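Polymeric Immunoglobulin Receptor (PDB 5F1S) binds polymeric immunoglobulins and probably carries them across mucosal epithelia, its ectodomain probably being released with them as secretory component. Local coordinates at residues Leu8-Gly13 against Thr78-Glu83. Numbering follows the deposited sequence.
Sequences LAVLEG and TELQKE
E12 holds CG anti to its backbone N (chi1 -166°) and runs on extended through chi2, which carries its carboxylate across to the start of the 3-10 segment at K82. There OE2 of E12 accepts the backbone N-H of K82 at 2.9 Å. The bond is fairly straight (158°), but it meets the anti side of OE2 and lies 34° out of the carboxylate plane. OE1 of E12 accepts a hydrogen bond from NE2 of Q112. E12 OE2 and E83 OE1 are 4.4 Å apart, which may raise the affinity of either acid for a proton. A second bond joins the backbones: G13 N donates to L80 O at 2.8 Å, in the carbonyl plane. CG of E12 lies 3.4 Å from the same L80 O. A water bridges G13 O and E79 N, and the CA-H of E79 points at G13 O. V10 adds an apolar touch from the strand, its CG1 3.8 Å from CD1 of L80, the two side chains crossing at about a right angle. The amide of Q81 folds back, and NE2 bonds E79 O at 2.9 Å from above the carbonyl plane. With an alanine at E12, the K82 N-H and the Q112 amide are both likely to lose their acceptor. The contact ties the loop just after edge strand 8-11 to the loop between strands 72-77 and 86-92 of the first V-set domain. It faces the second domain, where E12 touches S136 and Q137, and Q137 NE2 bonds Q81 OE1. L80 packs on V110 of strand 103-111 and on V16 of strand 16-22, reaching both sheets of the sandwich.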
loop_
_atom_site.group_PDB
_atom_site.type_symbol
_atom_site.label_atom_id
_atom_site.label_comp_id
_atom_site.label_asym_id
_atom_site.label_seq_id
_atom_site.Cartn_x
_atom_site.Cartn_y
_atom_site.Cartn_z
ATOM N N LEU A 8 -6.009 2.982 7.167
ATOM C CA LEU A 8 -5.153 2.528 6.070
ATOM C C LEU A 8 -3.735 2.942 6.355
ATOM O O LEU A 8 -3.500 4.013 6.914
ATOM C CB LEU A 8 -5.521 3.175 4.690
ATOM C CG LEU A 8 -6.907 3.047 4.085
ATOM C CD1 LEU A 8 -7.011 3.880 2.828
ATOM C CD2 LEU A 8 -7.160 1.587 3.751
ATOM N N ALA A 9 -2.793 2.120 5.875
ATOM C CA ALA A 9 -1.391 2.484 5.806
ATOM C C ALA A 9 -0.927 2.292 4.371
ATOM O O ALA A 9 -1.203 1.268 3.750
ATOM C CB ALA A 9 -0.544 1.645 6.775
ATOM N N VAL A 10 -0.276 3.290 3.822
ATOM C CA VAL A 10 0.107 3.238 2.430
ATOM C C VAL A 10 1.510 3.809 2.298
ATOM O O VAL A 10 1.828 4.819 2.933
ATOM C CB VAL A 10 -0.905 4.030 1.585
ATOM C CG1 VAL A 10 -0.951 5.477 2.036
ATOM C CG2 VAL A 10 -0.546 3.971 0.140
ATOM N N LEU A 11 2.315 3.214 1.433
ATOM C CA LEU A 11 3.659 3.752 1.182
ATOM C C LEU A 11 3.617 5.072 0.406
ATOM O O LEU A 11 2.845 5.240 -0.544
ATOM C CB LEU A 11 4.478 2.751 0.378
ATOM C CG LEU A 11 4.819 1.434 1.052
ATOM C CD1 LEU A 11 5.376 0.429 0.076
ATOM C CD2 LEU A 11 5.793 1.678 2.129
ATOM N N GLU A 12 4.488 6.004 0.793
ATOM C CA GLU A 12 4.535 7.314 0.151
ATOM C C GLU A 12 4.713 7.172 -1.350
ATOM O O GLU A 12 5.531 6.389 -1.829
ATOM C CB GLU A 12 5.683 8.143 0.730
ATOM C CG GLU A 12 5.620 9.599 0.379
ATOM C CD GLU A 12 6.722 10.435 1.050
ATOM O OE1 GLU A 12 7.868 9.932 1.114
ATOM O OE2 GLU A 12 6.443 11.577 1.486
ATOM N N GLY A 13 3.892 7.906 -2.094
ATOM C CA GLY A 13 3.889 7.825 -3.534
ATOM C C GLY A 13 2.750 7.027 -4.134
ATOM O O GLY A 13 2.452 7.213 -5.309
ATOM N N THR A 78 -4.150 10.487 -4.926
ATOM C CA THR A 78 -2.993 9.979 -5.656
ATOM C C THR A 78 -1.688 10.543 -5.104
ATOM O O THR A 78 -1.626 11.621 -4.486
ATOM C CB THR A 78 -3.102 10.313 -7.167
ATOM O OG1 THR A 78 -3.116 11.736 -7.324
ATOM C CG2 THR A 78 -4.399 9.708 -7.770
ATOM N N GLU A 79 -0.622 9.790 -5.347
ATOM C CA GLU A 79 0.728 10.260 -5.048
ATOM C C GLU A 79 0.802 10.796 -3.617
ATOM O O GLU A 79 1.295 11.897 -3.350
ATOM C CB GLU A 79 1.176 11.332 -6.043
ATOM C CG GLU A 79 0.883 11.034 -7.513
ATOM C CD GLU A 79 2.045 10.425 -8.251
ATOM O OE1 GLU A 79 3.036 10.020 -7.603
ATOM O OE2 GLU A 79 1.970 10.355 -9.495
ATOM N N LEU A 80 0.322 9.992 -2.675
ATOM C CA LEU A 80 0.222 10.464 -1.307
ATOM C C LEU A 80 1.595 10.763 -0.731
ATOM O O LEU A 80 2.530 9.978 -0.893
ATOM C CB LEU A 80 -0.474 9.421 -0.443
ATOM C CG LEU A 80 -1.985 9.419 -0.650
ATOM C CD1 LEU A 80 -2.576 8.132 -0.084
ATOM C CD2 LEU A 80 -2.629 10.631 0.050
ATOM N N GLN A 81 1.685 11.867 -0.002
ATOM C CA GLN A 81 2.906 12.301 0.659
ATOM C C GLN A 81 2.800 12.093 2.159
ATOM O O GLN A 81 1.716 12.045 2.736
ATOM C CB GLN A 81 3.164 13.775 0.334
ATOM C CG GLN A 81 3.286 14.027 -1.159
ATOM C CD GLN A 81 4.409 13.266 -1.786
ATOM O OE1 GLN A 81 5.571 13.583 -1.555
ATOM N NE2 GLN A 81 4.086 12.283 -2.596
ATOM N N LYS A 82 3.951 12.015 2.837
ATOM C CA LYS A 82 3.894 11.779 4.270
ATOM C C LYS A 82 3.034 12.835 4.966
ATOM O O LYS A 82 2.298 12.541 5.913
ATOM C CB LYS A 82 5.301 11.772 4.857
ATOM C CG LYS A 82 5.282 11.362 6.325
ATOM C CD LYS A 82 6.650 11.213 6.939
ATOM C CE LYS A 82 6.482 10.789 8.423
ATOM N NZ LYS A 82 7.791 10.641 9.110
ATOM N N GLU A 83 3.120 14.071 4.512
ATOM C CA GLU A 83 2.361 15.138 5.148
ATOM C C GLU A 83 0.854 15.014 4.884
ATOM O O GLU A 83 0.066 15.716 5.543
ATOM C CB GLU A 83 2.897 16.490 4.681
ATOM C CG GLU A 83 2.812 16.743 3.189
ATOM C CD GLU A 83 4.088 16.355 2.400
ATOM O OE1 GLU A 83 4.912 15.490 2.870
ATOM O OE2 GLU A 83 4.240 16.930 1.279
HETATM O O HOH W 1 7.708 13.719 1.965
HETATM O O HOH W 2 -0.031 7.595 -6.961
HETATM O O HOH W 3 4.262 7.928 -7.567
#